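Side-chain contacts in YkuI protein (Bacillus subtilis, PDB 2BAS), which binds the second messenger cyclic di-GMP and is probably a phosphodiesterase of the EAL family: residues Q158-L163 and I188-P193; T308-N313 and K323-E328; E233-N238 and Q242-N247. One frame throughout, in Å; residues are numbered along the deposited sequence.

How the interactions relate
From the N terminus, interaction 1 comes first. It closes a loop of 24 residues between 158-163 and 188-193, which includes strand 172-178, and joins two neighbouring outer helices of the EAL barrel. Interaction 3 follows. Its segments, 233-238 and 242-247, close a very short loop of three helical residues and link the end of strand 229-233 to the helix after it. Interaction 2 is last. It closes a loop of nine residues and joins the end of the long helix 271-311 to helix 318-328. The three lie in series, and none nests or crosses. Interactions 1 and 3 are about 27 Å apart, and interactions 1 and 2 about 58 Å, centre to centre.

Interaction 1 of 3, residues Q158-L163 and I188-P193; sequences QLYHML and IALLSP
The two backbones come nearest at Tyr160 and Leu191, whose CA atoms are 6.5 Å apart. Both residues belong to helices, 156-167 and 185-191, and strand 172-178 lies between these along the chain. This is the packing of successive outer helices in the TIM-barrel-like EAL domain. The Tyr160 ring does most of the touching. Over one face sits Leu191 CB, 4.1 Å from CE1 and displaced toward the rim. Leu191 CD2 reaches CE2 of the same ring at 4.2 Å. The two side chains cross at about a right angle. The first torsion of Leu191 (chi1 174°, CG anti to the backbone N) carries CG toward Leu163. The two methyls then separate: CD2 goes to the ring, and CD1 meets Leu163 CB at 4.3 Å. Leu190 comes to the ring differently. Its CD2 lies at the edge, close to the ring plane, 4.2 Å from Tyr160 CD1. Toward the barrel strands, Leu163 rests on Leu145, Ile147 and Ile173, and Leu191 on Val175. Helix 185-191 ends here: Ser192 has positive phi, and its OG gives a hydrogen bond of 2.9 Å to Ala189 O. The hydroxyl of Tyr160 is hydrogen-bonded to Glu149. No hydrogen bond joins the two segments, so shape and apolar surface hold the helices together, while the phenol oxygen finds its polar partner outside them.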
ATOM      1  N   GLN A 158       3.264  -1.491 -24.304  1.00 64.91           N
ATOM      2  CA  GLN A 158       3.922  -2.309 -25.312  1.00 64.57           C
ATOM      3  C   GLN A 158       4.881  -3.291 -24.620  1.00 64.40           C
ATOM      4  O   GLN A 158       4.967  -4.461 -25.000  1.00 64.17           O
ATOM      5  CB  GLN A 158       4.676  -1.413 -26.304  1.00 65.21           C
ATOM      6  CG  GLN A 158       5.156  -2.090 -27.590  1.00 65.90           C
ATOM      7  CD  GLN A 158       4.093  -2.184 -28.672  1.00 69.45           C
ATOM      8  OE1 GLN A 158       2.912  -1.914 -28.437  1.00 68.83           O
ATOM      9  NE2 GLN A 158       4.513  -2.568 -29.875  1.00 70.62           N
ATOM     10  N   LEU A 159       5.595  -2.804 -23.605  1.00 63.38           N
ATOM     11  CA  LEU A 159       6.500  -3.632 -22.822  1.00 63.69           C
ATOM     12  C   LEU A 159       5.737  -4.711 -22.063  1.00 64.68           C
ATOM     13  O   LEU A 159       6.155  -5.869 -22.026  1.00 65.44           O
ATOM     14  CB  LEU A 159       7.296  -2.773 -21.835  1.00 63.31           C
ATOM     15  CG  LEU A 159       8.289  -3.472 -20.895  1.00 63.46           C
ATOM     16  CD1 LEU A 159       9.432  -4.125 -21.664  1.00 64.32           C
ATOM     17  CD2 LEU A 159       8.844  -2.493 -19.888  1.00 64.53           C
ATOM     18  N   TYR A 160       4.615  -4.317 -21.466  1.00 65.34           N
ATOM     19  CA  TYR A 160       3.782  -5.214 -20.668  1.00 65.79           C
ATOM     20  C   TYR A 160       3.150  -6.274 -21.554  1.00 65.97           C
ATOM     21  O   TYR A 160       2.837  -7.374 -21.099  1.00 65.99           O
ATOM     22  CB  TYR A 160       2.711  -4.407 -19.921  1.00 65.63           C
ATOM     23  CG  TYR A 160       3.231  -3.620 -18.726  1.00 66.05           C
ATOM     24  CD1 TYR A 160       2.351  -3.116 -17.762  1.00 69.02           C
ATOM     25  CD2 TYR A 160       4.600  -3.404 -18.539  1.00 67.25           C
ATOM     26  CE1 TYR A 160       2.823  -2.392 -16.655  1.00 68.40           C
ATOM     27  CE2 TYR A 160       5.080  -2.692 -17.441  1.00 68.13           C
ATOM     28  CZ  TYR A 160       4.190  -2.192 -16.506  1.00 68.47           C
ATOM     29  OH  TYR A 160       4.674  -1.494 -15.430  1.00 67.18           O
ATOM     30  N   HIS A 161       2.978  -5.920 -22.825  1.00 66.62           N
ATOM     31  CA  HIS A 161       2.473  -6.831 -23.842  1.00 67.61           C
ATOM     32  C   HIS A 161       3.454  -7.992 -24.037  1.00 68.04           C
ATOM     33  O   HIS A 161       3.063  -9.149 -23.864  1.00 68.21           O
ATOM     34  CB  HIS A 161       2.200  -6.067 -25.147  1.00 67.85           C
ATOM     35  CG  HIS A 161       1.769  -6.932 -26.292  1.00 68.68           C
ATOM     36  ND1 HIS A 161       0.466  -7.341 -26.468  1.00 67.44           N
ATOM     37  CD2 HIS A 161       2.468  -7.440 -27.337  1.00 68.34           C
ATOM     38  CE1 HIS A 161       0.381  -8.075 -27.565  1.00 67.66           C
ATOM     39  NE2 HIS A 161       1.583  -8.150 -28.111  1.00 68.07           N
HETATM   40  N   MSE A 162       4.720  -7.694 -24.349  1.00 67.44           N
HETATM   41  CA  MSE A 162       5.712  -8.760 -24.527  1.00 69.71           C
HETATM   42  C   MSE A 162       6.066  -9.462 -23.227  1.00 66.84           C
HETATM   43  O   MSE A 162       6.507 -10.611 -23.246  1.00 66.78           O
HETATM   44  CB  MSE A 162       6.987  -8.292 -25.244  1.00 68.71           C
HETATM   45  CG  MSE A 162       7.857  -7.348 -24.456  1.00 72.70           C
HETATM   46 SE   MSE A 162       9.761  -7.788 -24.588  1.00 80.88          SE
HETATM   47  CE  MSE A 162       9.831  -9.093 -23.133  1.00 73.39           C
ATOM     48  N   LEU A 163       5.876  -8.777 -22.103  1.00 65.75           N
ATOM     49  CA  LEU A 163       6.110  -9.394 -20.806  1.00 64.43           C
ATOM     50  C   LEU A 163       5.015 -10.401 -20.490  1.00 64.74           C
ATOM     51  O   LEU A 163       5.291 -11.469 -19.945  1.00 65.57           O
ATOM     52  CB  LEU A 163       6.254  -8.352 -19.698  1.00 63.49           C
ATOM     53  CG  LEU A 163       7.632  -7.681 -19.642  1.00 62.33           C
ATOM     54  CD1 LEU A 163       7.646  -6.561 -18.624  1.00 62.22           C
ATOM     55  CD2 LEU A 163       8.751  -8.676 -19.351  1.00 57.13           C
ATOM     56  N   ILE A 188       2.272  -2.008 -10.821  1.00 62.38           N
ATOM     57  CA  ILE A 188       2.581  -3.316 -10.237  1.00 63.97           C
ATOM     58  C   ILE A 188       1.403  -4.284 -10.430  1.00 63.96           C
ATOM     59  O   ILE A 188       1.573  -5.411 -10.913  1.00 63.66           O
ATOM     60  CB  ILE A 188       2.856  -3.166  -8.733  1.00 64.84           C
ATOM     61  CG1 ILE A 188       4.147  -2.381  -8.444  1.00 63.38           C
ATOM     62  CG2 ILE A 188       3.004  -4.517  -8.019  1.00 67.13           C
ATOM     63  CD1 ILE A 188       4.289  -1.950  -6.980  1.00 63.81           C
ATOM     64  N   ALA A 189       0.232  -3.808 -10.051  1.00 64.50           N
ATOM     65  CA  ALA A 189      -1.016  -4.594 -10.124  1.00 66.54           C
ATOM     66  C   ALA A 189      -1.364  -5.000 -11.570  1.00 67.47           C
ATOM     67  O   ALA A 189      -1.783  -6.135 -11.829  1.00 67.13           O
ATOM     68  CB  ALA A 189      -2.186  -3.786  -9.563  1.00 66.28           C
ATOM     69  N   LEU A 190      -1.187  -4.070 -12.491  1.00 68.56           N
ATOM     70  CA  LEU A 190      -1.496  -4.306 -13.923  1.00 69.26           C
ATOM     71  C   LEU A 190      -0.599  -5.442 -14.488  1.00 68.71           C
ATOM     72  O   LEU A 190      -1.059  -6.317 -15.225  1.00 68.93           O
ATOM     73  CB  LEU A 190      -1.271  -3.005 -14.722  1.00 68.86           C
ATOM     74  CG  LEU A 190      -1.725  -3.068 -16.197  1.00 68.73           C
ATOM     75  CD1 LEU A 190      -3.206  -3.439 -16.378  1.00 61.23           C
ATOM     76  CD2 LEU A 190      -1.550  -1.730 -16.925  1.00 70.02           C
ATOM     77  N   LEU A 191       0.672  -5.415 -14.127  1.00 68.38           N
ATOM     78  CA  LEU A 191       1.670  -6.424 -14.588  1.00 67.31           C
ATOM     79  C   LEU A 191       1.505  -7.702 -13.751  1.00 66.90           C
ATOM     80  O   LEU A 191       1.508  -8.827 -14.269  1.00 65.49           O
ATOM     81  CB  LEU A 191       3.069  -5.793 -14.423  1.00 67.50           C
ATOM     82  CG  LEU A 191       4.294  -6.690 -14.709  1.00 67.94           C
ATOM     83  CD1 LEU A 191       4.235  -7.462 -16.038  1.00 63.18           C
ATOM     84  CD2 LEU A 191       5.583  -5.863 -14.775  1.00 66.94           C
ATOM     85  N   SER A 192       1.356  -7.503 -12.470  1.00 66.95           N
ATOM     86  CA  SER A 192       1.187  -8.608 -11.529  1.00 66.61           C
ATOM     87  C   SER A 192       2.400  -9.537 -11.611  1.00 66.08           C
ATOM     88  O   SER A 192       2.279 -10.722 -11.955  1.00 65.84           O
ATOM     89  CB  SER A 192      -0.081  -9.399 -11.876  1.00 66.80           C
ATOM     90  OG  SER A 192      -1.200  -8.852 -11.191  1.00 69.35           O
ATOM     91  N   PRO A 193       3.585  -8.976 -11.303  1.00 65.13           N
ATOM     92  CA  PRO A 193       4.791  -9.767 -11.518  1.00 64.73           C
ATOM     93  C   PRO A 193       4.954 -10.820 -10.432  1.00 63.79           C
ATOM     94  O   PRO A 193       4.333 -10.727  -9.378  1.00 61.99           O
ATOM     95  CB  PRO A 193       5.917  -8.727 -11.453  1.00 65.95           C
ATOM     96  CG  PRO A 193       5.356  -7.605 -10.600  1.00 65.44           C
ATOM     97  CD  PRO A 193       3.866  -7.649 -10.718  1.00 63.71           C
TER

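Interaction 2 of 3, residues T308-N313 and K323-E328; sequences TSLRKN and KKLAEE
Leu310 lays both methyls on helix 318-328, CD1 mainly on the backbone at Leu325 and CD2 on the Lys324 stem. CD1 is 3.7 Å from both Leu325 N and Leu325 CA. Leu310 CD2 is 4.0 Å from Lys324 CB and 4.2 Å from Lys324 CD. The lysine gives only its aliphatic part here. Its chain starts toward Leu310, then leads away and bends at the last torsion (chi4 74°), carrying the amine off. Leu325 adds one methyl, with its CD1 4.1 Å from Leu310 CD1. With an alanine here in place of Leu310 both methyls go, which would probably open a gap beside the Leu325 backbone and the Lys324 stem. The contact joins the end of the long helix 271-311 to helix 318-328, which packs on the six-stranded antiparallel sheet. That sheet is consistent with a PAS-like fold. Helix 271-311 ends just beyond Leu310, for Lys312 has already left helical angles. Further out, charges join the same pieces: Glu328 makes a salt bridge to Arg302, and Arg311 makes one to Asp318. Leu325 also rests on Ala306, one turn before Leu310. On the other side of helix 318-328, Ala326 packs on Val350 and Trp357 of the sheet.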
ATOM      1  N   THR A 308     -17.715   1.918  33.991  1.00 64.57           N
ATOM      2  CA  THR A 308     -18.648   1.276  34.925  1.00 66.93           C
ATOM      3  C   THR A 308     -18.828   2.059  36.233  1.00 65.93           C
ATOM      4  O   THR A 308     -19.933   2.150  36.756  1.00 64.55           O
ATOM      5  CB  THR A 308     -18.239  -0.180  35.245  1.00 68.31           C
ATOM      6  OG1 THR A 308     -16.919  -0.188  35.802  1.00 74.01           O
ATOM      7  CG2 THR A 308     -18.264  -1.050  33.976  1.00 67.79           C
ATOM      8  N   SER A 309     -17.737   2.628  36.741  1.00 65.31           N
ATOM      9  CA  SER A 309     -17.773   3.479  37.930  1.00 63.44           C
ATOM     10  C   SER A 309     -18.538   4.791  37.687  1.00 62.28           C
ATOM     11  O   SER A 309     -19.421   5.152  38.470  1.00 62.84           O
ATOM     12  CB  SER A 309     -16.349   3.756  38.408  1.00 62.30           C
ATOM     13  OG  SER A 309     -16.287   4.945  39.164  1.00 67.01           O
ATOM     14  N   LEU A 310     -18.197   5.496  36.606  1.00 62.66           N
ATOM     15  CA  LEU A 310     -18.885   6.739  36.229  1.00 61.36           C
ATOM     16  C   LEU A 310     -20.342   6.526  35.819  1.00 62.18           C
ATOM     17  O   LEU A 310     -21.204   7.356  36.125  1.00 61.44           O
ATOM     18  CB  LEU A 310     -18.139   7.482  35.122  1.00 59.15           C
ATOM     19  CG  LEU A 310     -16.994   8.403  35.541  1.00 56.05           C
ATOM     20  CD1 LEU A 310     -16.209   8.828  34.327  1.00 52.95           C
ATOM     21  CD2 LEU A 310     -17.509   9.618  36.283  1.00 47.49           C
ATOM     22  N   ARG A 311     -20.615   5.409  35.150  1.00 63.06           N
ATOM     23  CA  ARG A 311     -21.969   5.122  34.685  1.00 64.96           C
ATOM     24  C   ARG A 311     -22.869   4.508  35.741  1.00 67.92           C
ATOM     25  O   ARG A 311     -24.084   4.708  35.701  1.00 68.91           O
ATOM     26  CB  ARG A 311     -21.951   4.254  33.433  1.00 64.32           C
ATOM     27  CG  ARG A 311     -21.562   5.030  32.202  1.00 62.90           C
ATOM     28  CD  ARG A 311     -22.395   4.602  31.035  1.00 63.70           C
ATOM     29  NE  ARG A 311     -22.793   5.755  30.233  1.00 61.24           N
ATOM     30  CZ  ARG A 311     -23.753   5.732  29.314  1.00 64.70           C
ATOM     31  NH1 ARG A 311     -24.416   4.608  29.068  1.00 61.10           N
ATOM     32  NH2 ARG A 311     -24.049   6.833  28.635  1.00 67.47           N
ATOM     33  N   LYS A 312     -22.281   3.772  36.684  1.00 70.57           N
ATOM     34  CA  LYS A 312     -23.061   3.091  37.716  1.00 72.29           C
ATOM     35  C   LYS A 312     -23.770   4.084  38.620  1.00 73.26           C
ATOM     36  O   LYS A 312     -23.158   5.036  39.117  1.00 74.03           O
ATOM     37  CB  LYS A 312     -22.196   2.134  38.547  1.00 72.05           C
ATOM     38  CG  LYS A 312     -23.011   1.164  39.396  1.00 74.68           C
ATOM     39  CD  LYS A 312     -22.176   0.013  39.946  1.00 73.57           C
ATOM     40  CE  LYS A 312     -23.057  -1.008  40.676  1.00 71.01           C
ATOM     41  NZ  LYS A 312     -23.716  -0.436  41.877  1.00 71.17           N
ATOM     42  N   ASN A 313     -25.068   3.847  38.809  1.00 74.16           N
ATOM     43  CA  ASN A 313     -25.934   4.676  39.645  1.00 74.92           C
ATOM     44  C   ASN A 313     -25.963   6.160  39.261  1.00 75.21           C
ATOM     45  O   ASN A 313     -26.266   7.016  40.100  1.00 75.41           O
ATOM     46  CB  ASN A 313     -25.588   4.493  41.133  1.00 75.58           C
ATOM     47  CG  ASN A 313     -26.013   3.130  41.676  1.00 76.79           C
ATOM     48  OD1 ASN A 313     -26.996   2.538  41.223  1.00 76.83           O
ATOM     49  ND2 ASN A 313     -25.275   2.635  42.667  1.00 76.93           N
ATOM     50  N   LYS A 323     -17.308  14.021  29.133  1.00 60.43           N
ATOM     51  CA  LYS A 323     -16.613  15.159  29.718  1.00 60.55           C
ATOM     52  C   LYS A 323     -15.983  14.725  31.031  1.00 59.80           C
ATOM     53  O   LYS A 323     -14.859  15.123  31.360  1.00 59.84           O
ATOM     54  CB  LYS A 323     -17.574  16.324  29.965  1.00 63.00           C
ATOM     55  CG  LYS A 323     -18.226  16.906  28.718  1.00 63.00           C
ATOM     56  CD  LYS A 323     -19.212  17.974  29.119  1.00 65.75           C
ATOM     57  CE  LYS A 323     -20.068  18.402  27.948  1.00 67.68           C
ATOM     58  NZ  LYS A 323     -21.175  19.298  28.418  1.00 70.59           N
ATOM     59  N   LYS A 324     -16.723  13.900  31.770  1.00 58.50           N
ATOM     60  CA  LYS A 324     -16.258  13.350  33.031  1.00 57.63           C
ATOM     61  C   LYS A 324     -15.222  12.261  32.770  1.00 57.03           C
ATOM     62  O   LYS A 324     -14.217  12.187  33.463  1.00 56.57           O
ATOM     63  CB  LYS A 324     -17.422  12.798  33.854  1.00 57.36           C
ATOM     64  CG  LYS A 324     -18.434  13.838  34.341  1.00 58.18           C
ATOM     65  CD  LYS A 324     -19.460  13.178  35.268  1.00 59.78           C
ATOM     66  CE  LYS A 324     -20.621  14.101  35.657  1.00 65.43           C
ATOM     67  NZ  LYS A 324     -21.592  14.316  34.544  1.00 68.70           N
ATOM     68  N   LEU A 325     -15.453  11.415  31.769  1.00 57.29           N
ATOM     69  CA  LEU A 325     -14.447  10.409  31.432  1.00 56.81           C
ATOM     70  C   LEU A 325     -13.108  11.076  31.077  1.00 57.11           C
ATOM     71  O   LEU A 325     -12.057  10.662  31.576  1.00 56.86           O
ATOM     72  CB  LEU A 325     -14.924   9.480  30.311  1.00 55.56           C
ATOM     73  CG  LEU A 325     -14.013   8.275  30.019  1.00 55.05           C
ATOM     74  CD1 LEU A 325     -13.898   7.344  31.232  1.00 49.03           C
ATOM     75  CD2 LEU A 325     -14.479   7.501  28.781  1.00 54.14           C
ATOM     76  N   ALA A 326     -13.172  12.124  30.253  1.00 56.88           N
ATOM     77  CA  ALA A 326     -11.988  12.864  29.811  1.00 59.62           C
ATOM     78  C   ALA A 326     -11.110  13.278  30.973  1.00 60.52           C
ATOM     79  O   ALA A 326      -9.895  13.096  30.926  1.00 61.74           O
ATOM     80  CB  ALA A 326     -12.382  14.093  28.999  1.00 59.48           C
ATOM     81  N   GLU A 327     -11.734  13.839  32.003  1.00 60.67           N
ATOM     82  CA  GLU A 327     -11.030  14.277  33.199  1.00 61.94           C
ATOM     83  C   GLU A 327     -10.439  13.119  33.993  1.00 62.15           C
ATOM     84  O   GLU A 327      -9.342  13.236  34.539  1.00 63.46           O
ATOM     85  CB  GLU A 327     -11.944  15.137  34.081  1.00 62.59           C
ATOM     86  CG  GLU A 327     -12.281  16.511  33.480  1.00 66.91           C
ATOM     87  CD  GLU A 327     -11.088  17.482  33.434  1.00 74.35           C
ATOM     88  OE1 GLU A 327      -9.920  17.068  33.651  1.00 75.39           O
ATOM     89  OE2 GLU A 327     -11.325  18.678  33.171  1.00 76.52           O
ATOM     90  N   GLU A 328     -11.161  12.006  34.051  1.00 63.30           N
ATOM     91  CA  GLU A 328     -10.669  10.798  34.710  1.00 64.60           C
ATOM     92  C   GLU A 328      -9.464  10.220  33.956  1.00 64.84           C
ATOM     93  O   GLU A 328      -8.513   9.736  34.570  1.00 64.54           O
ATOM     94  CB  GLU A 328     -11.786   9.755  34.806  1.00 66.00           C
ATOM     95  CG  GLU A 328     -11.419   8.504  35.594  1.00 68.49           C
ATOM     96  CD  GLU A 328     -11.130   8.793  37.054  1.00 72.80           C
ATOM     97  OE1 GLU A 328     -10.026   8.440  37.510  1.00 76.37           O
ATOM     98  OE2 GLU A 328     -11.996   9.386  37.740  1.00 73.22           O
TER

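Interaction 3 of 3, residues E233-N238 and Q242-N247; sequences EDIEAN and QYAWRN
Gln242, whose backbone is bonded to Asn238, has its NE2 modelled over one face of the Arg246 guanidinium. That placement is doubtful: both atoms, NE2 and the arginine NE, are donors, so the pair is not a hydrogen bond. A second flat group lies on the same helix: Asn247 ND2 lies over the centre of one face of the Tyr243 ring. The motif is a strand-loop-helix connection of the EAL barrel, in which residues 233-238 lead from strand 229-233 into helix 238-246. Asn247 is the first residue past that helix. Its side chain turns back, and ND2 gives a hydrogen bond to Tyr243 O, 2.8 Å long with an angle of 160° at the hydrogen. The donor is tilted from the carbonyl plane, while Tyr243 O lies nearly in the amide plane of Asn247. Across the contact, the apolar part is small. Ile235 CD1 meets Ala244 CB at 4.5 Å, and Tyr232 also touches Ala244. Outside, Gln242 and Trp245 lean on helix 271-311, where Trp245 stacks with Phe278. Trp245 also packs on Ser369 of the second subunit. The Gln242 chain bends at chi2 (79°), and its end leads away from Asn238. The loop is tied to the helix by one backbone bond with alpha-helical spacing: Gln242 N gives a hydrogen bond to Asn238 O at 2.9 Å, almost straight at 177°, and Gln242 CB lies 3.5 Å from that same Asn238 O.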
ATOM      1  N   GLU A 233      17.237  -6.881  -1.802  1.00 60.63           N
ATOM      2  CA  GLU A 233      18.630  -6.883  -2.255  1.00 62.15           C
ATOM      3  C   GLU A 233      19.429  -5.752  -1.601  1.00 61.46           C
ATOM      4  O   GLU A 233      18.872  -4.918  -0.887  1.00 59.89           O
ATOM      5  CB  GLU A 233      18.718  -6.808  -3.794  1.00 60.93           C
ATOM      6  CG  GLU A 233      18.259  -5.506  -4.419  1.00 62.78           C
ATOM      7  CD  GLU A 233      18.703  -5.353  -5.869  1.00 68.34           C
ATOM      8  OE1 GLU A 233      19.926  -5.222  -6.131  1.00 73.75           O
ATOM      9  OE2 GLU A 233      17.819  -5.345  -6.758  1.00 77.82           O
ATOM     10  N   ASP A 234      20.735  -5.729  -1.875  1.00 63.08           N
ATOM     11  CA  ASP A 234      21.687  -4.791  -1.268  1.00 63.45           C
ATOM     12  C   ASP A 234      21.682  -4.819   0.265  1.00 63.07           C
ATOM     13  O   ASP A 234      21.781  -3.778   0.912  1.00 63.96           O
ATOM     14  CB  ASP A 234      21.492  -3.367  -1.802  1.00 64.97           C
ATOM     15  CG  ASP A 234      22.056  -3.177  -3.211  1.00 70.61           C
ATOM     16  OD1 ASP A 234      23.051  -3.848  -3.576  1.00 75.73           O
ATOM     17  OD2 ASP A 234      21.506  -2.338  -3.959  1.00 77.37           O
ATOM     18  N   ILE A 235      21.555  -6.017   0.831  1.00 62.44           N
ATOM     19  CA  ILE A 235      21.670  -6.227   2.267  1.00 62.08           C
ATOM     20  C   ILE A 235      23.156  -6.276   2.616  1.00 63.88           C
ATOM     21  O   ILE A 235      23.876  -7.194   2.217  1.00 62.92           O
ATOM     22  CB  ILE A 235      20.986  -7.534   2.714  1.00 60.88           C
ATOM     23  CG1 ILE A 235      19.478  -7.449   2.489  1.00 60.19           C
ATOM     24  CG2 ILE A 235      21.266  -7.809   4.178  1.00 61.45           C
ATOM     25  CD1 ILE A 235      18.787  -8.783   2.483  1.00 57.11           C
ATOM     26  N   GLU A 236      23.611  -5.273   3.356  1.00 65.70           N
ATOM     27  CA  GLU A 236      25.022  -5.160   3.692  1.00 67.34           C
ATOM     28  C   GLU A 236      25.284  -4.806   5.159  1.00 67.29           C
ATOM     29  O   GLU A 236      26.363  -4.313   5.499  1.00 67.64           O
ATOM     30  CB  GLU A 236      25.715  -4.176   2.743  1.00 67.88           C
ATOM     31  CG  GLU A 236      25.158  -2.756   2.740  1.00 69.09           C
ATOM     32  CD  GLU A 236      25.910  -1.852   1.777  1.00 70.31           C
ATOM     33  OE1 GLU A 236      25.909  -2.134   0.557  1.00 74.72           O
ATOM     34  OE2 GLU A 236      26.502  -0.852   2.239  1.00 73.29           O
ATOM     35  N   ALA A 237      24.302  -5.077   6.019  1.00 66.80           N
ATOM     36  CA  ALA A 237      24.421  -4.865   7.466  1.00 66.14           C
ATOM     37  C   ALA A 237      23.417  -5.747   8.199  1.00 66.54           C
ATOM     38  O   ALA A 237      22.690  -6.524   7.578  1.00 67.79           O
ATOM     39  CB  ALA A 237      24.219  -3.394   7.823  1.00 64.80           C
ATOM     40  N   ASN A 238      23.367  -5.630   9.516  1.00 66.99           N
ATOM     41  CA  ASN A 238      22.458  -6.458  10.286  1.00 67.02           C
ATOM     42  C   ASN A 238      21.022  -5.943  10.277  1.00 66.63           C
ATOM     43  O   ASN A 238      20.084  -6.707  10.027  1.00 66.29           O
ATOM     44  CB  ASN A 238      22.959  -6.621  11.713  1.00 68.05           C
ATOM     45  CG  ASN A 238      22.445  -7.883  12.354  1.00 70.91           C
ATOM     46  OD1 ASN A 238      22.293  -8.911  11.687  1.00 70.87           O
ATOM     47  ND2 ASN A 238      22.178  -7.822  13.658  1.00 74.98           N
ATOM     48  N   GLN A 242      17.460  -7.797   9.259  1.00 63.26           N
ATOM     49  CA  GLN A 242      16.386  -7.648  10.236  1.00 63.71           C
ATOM     50  C   GLN A 242      15.163  -7.051   9.555  1.00 63.31           C
ATOM     51  O   GLN A 242      14.078  -7.632   9.597  1.00 64.18           O
ATOM     52  CB  GLN A 242      16.866  -6.767  11.405  1.00 64.91           C
ATOM     53  CG  GLN A 242      15.821  -5.825  12.038  1.00 69.14           C
ATOM     54  CD  GLN A 242      14.874  -6.518  13.003  1.00 74.50           C
ATOM     55  OE1 GLN A 242      15.254  -6.886  14.125  1.00 72.08           O
ATOM     56  NE2 GLN A 242      13.622  -6.677  12.582  1.00 74.23           N
ATOM     57  N   TYR A 243      15.347  -5.914   8.892  1.00 62.77           N
ATOM     58  CA  TYR A 243      14.230  -5.236   8.264  1.00 63.15           C
ATOM     59  C   TYR A 243      13.496  -6.120   7.257  1.00 63.30           C
ATOM     60  O   TYR A 243      12.266  -6.220   7.306  1.00 63.88           O
ATOM     61  CB  TYR A 243      14.664  -3.922   7.620  1.00 64.70           C
ATOM     62  CG  TYR A 243      13.502  -3.189   7.018  1.00 67.84           C
ATOM     63  CD1 TYR A 243      12.764  -2.287   7.775  1.00 67.35           C
ATOM     64  CD2 TYR A 243      13.113  -3.426   5.690  1.00 71.03           C
ATOM     65  CE1 TYR A 243      11.667  -1.622   7.224  1.00 70.74           C
ATOM     66  CE2 TYR A 243      12.021  -2.770   5.129  1.00 72.36           C
ATOM     67  CZ  TYR A 243      11.302  -1.869   5.904  1.00 72.90           C
ATOM     68  OH  TYR A 243      10.223  -1.213   5.358  1.00 77.12           O
ATOM     69  N   ALA A 244      14.249  -6.751   6.355  1.00 61.64           N
ATOM     70  CA  ALA A 244      13.678  -7.595   5.301  1.00 61.20           C
ATOM     71  C   ALA A 244      12.820  -8.707   5.883  1.00 61.58           C
ATOM     72  O   ALA A 244      11.686  -8.947   5.456  1.00 60.56           O
ATOM     73  CB  ALA A 244      14.786  -8.186   4.449  1.00 60.42           C
ATOM     74  N   TRP A 245      13.377  -9.376   6.884  1.00 61.71           N
ATOM     75  CA  TRP A 245      12.707 -10.479   7.520  1.00 60.88           C
ATOM     76  C   TRP A 245      11.401 -10.071   8.209  1.00 62.47           C
ATOM     77  O   TRP A 245      10.411 -10.799   8.128  1.00 65.03           O
ATOM     78  CB  TRP A 245      13.656 -11.143   8.498  1.00 60.11           C
ATOM     79  CG  TRP A 245      13.026 -12.243   9.226  1.00 60.42           C
ATOM     80  CD1 TRP A 245      12.982 -13.550   8.850  1.00 58.86           C
ATOM     81  CD2 TRP A 245      12.305 -12.144  10.458  1.00 56.39           C
ATOM     82  NE1 TRP A 245      12.287 -14.277   9.783  1.00 61.73           N
ATOM     83  CE2 TRP A 245      11.859 -13.439  10.780  1.00 55.41           C
ATOM     84  CE3 TRP A 245      11.998 -11.085  11.322  1.00 54.57           C
ATOM     85  CZ2 TRP A 245      11.133 -13.713  11.930  1.00 58.34           C
ATOM     86  CZ3 TRP A 245      11.272 -11.353  12.471  1.00 60.54           C
ATOM     87  CH2 TRP A 245      10.847 -12.661  12.767  1.00 61.09           C
ATOM     88  N   ARG A 246      11.381  -8.924   8.886  1.00 62.25           N
ATOM     89  CA  ARG A 246      10.162  -8.511   9.599  1.00 62.80           C
ATOM     90  C   ARG A 246       9.127  -7.938   8.625  1.00 62.18           C
ATOM     91  O   ARG A 246       7.955  -7.811   8.960  1.00 61.42           O
ATOM     92  CB  ARG A 246      10.484  -7.530  10.741  1.00 62.97           C
ATOM     93  CG  ARG A 246      10.118  -6.090  10.466  1.00 67.05           C
ATOM     94  CD  ARG A 246      11.180  -5.119  10.935  1.00 71.18           C
ATOM     95  NE  ARG A 246      11.142  -4.839  12.363  1.00 73.58           N
ATOM     96  CZ  ARG A 246      11.930  -3.948  12.960  1.00 76.84           C
ATOM     97  NH1 ARG A 246      12.813  -3.263  12.236  1.00 74.72           N
ATOM     98  NH2 ARG A 246      11.844  -3.742  14.275  1.00 73.76           N
ATOM     99  N   ASN A 247       9.571  -7.624   7.409  1.00 62.62           N
ATOM    100  CA  ASN A 247       8.709  -7.018   6.400  1.00 62.17           C
ATOM    101  C   ASN A 247       8.358  -7.899   5.209  1.00 62.22           C
ATOM    102  O   ASN A 247       8.390  -7.443   4.068  1.00 64.34           O
ATOM    103  CB  ASN A 247       9.309  -5.689   5.936  1.00 61.67           C
ATOM    104  CG  ASN A 247       9.139  -4.598   6.973  1.00 63.11           C
ATOM    105  OD1 ASN A 247       8.064  -4.027   7.114  1.00 58.38           O
ATOM    106  ND2 ASN A 247      10.198  -4.316   7.715  1.00 63.09           N
TER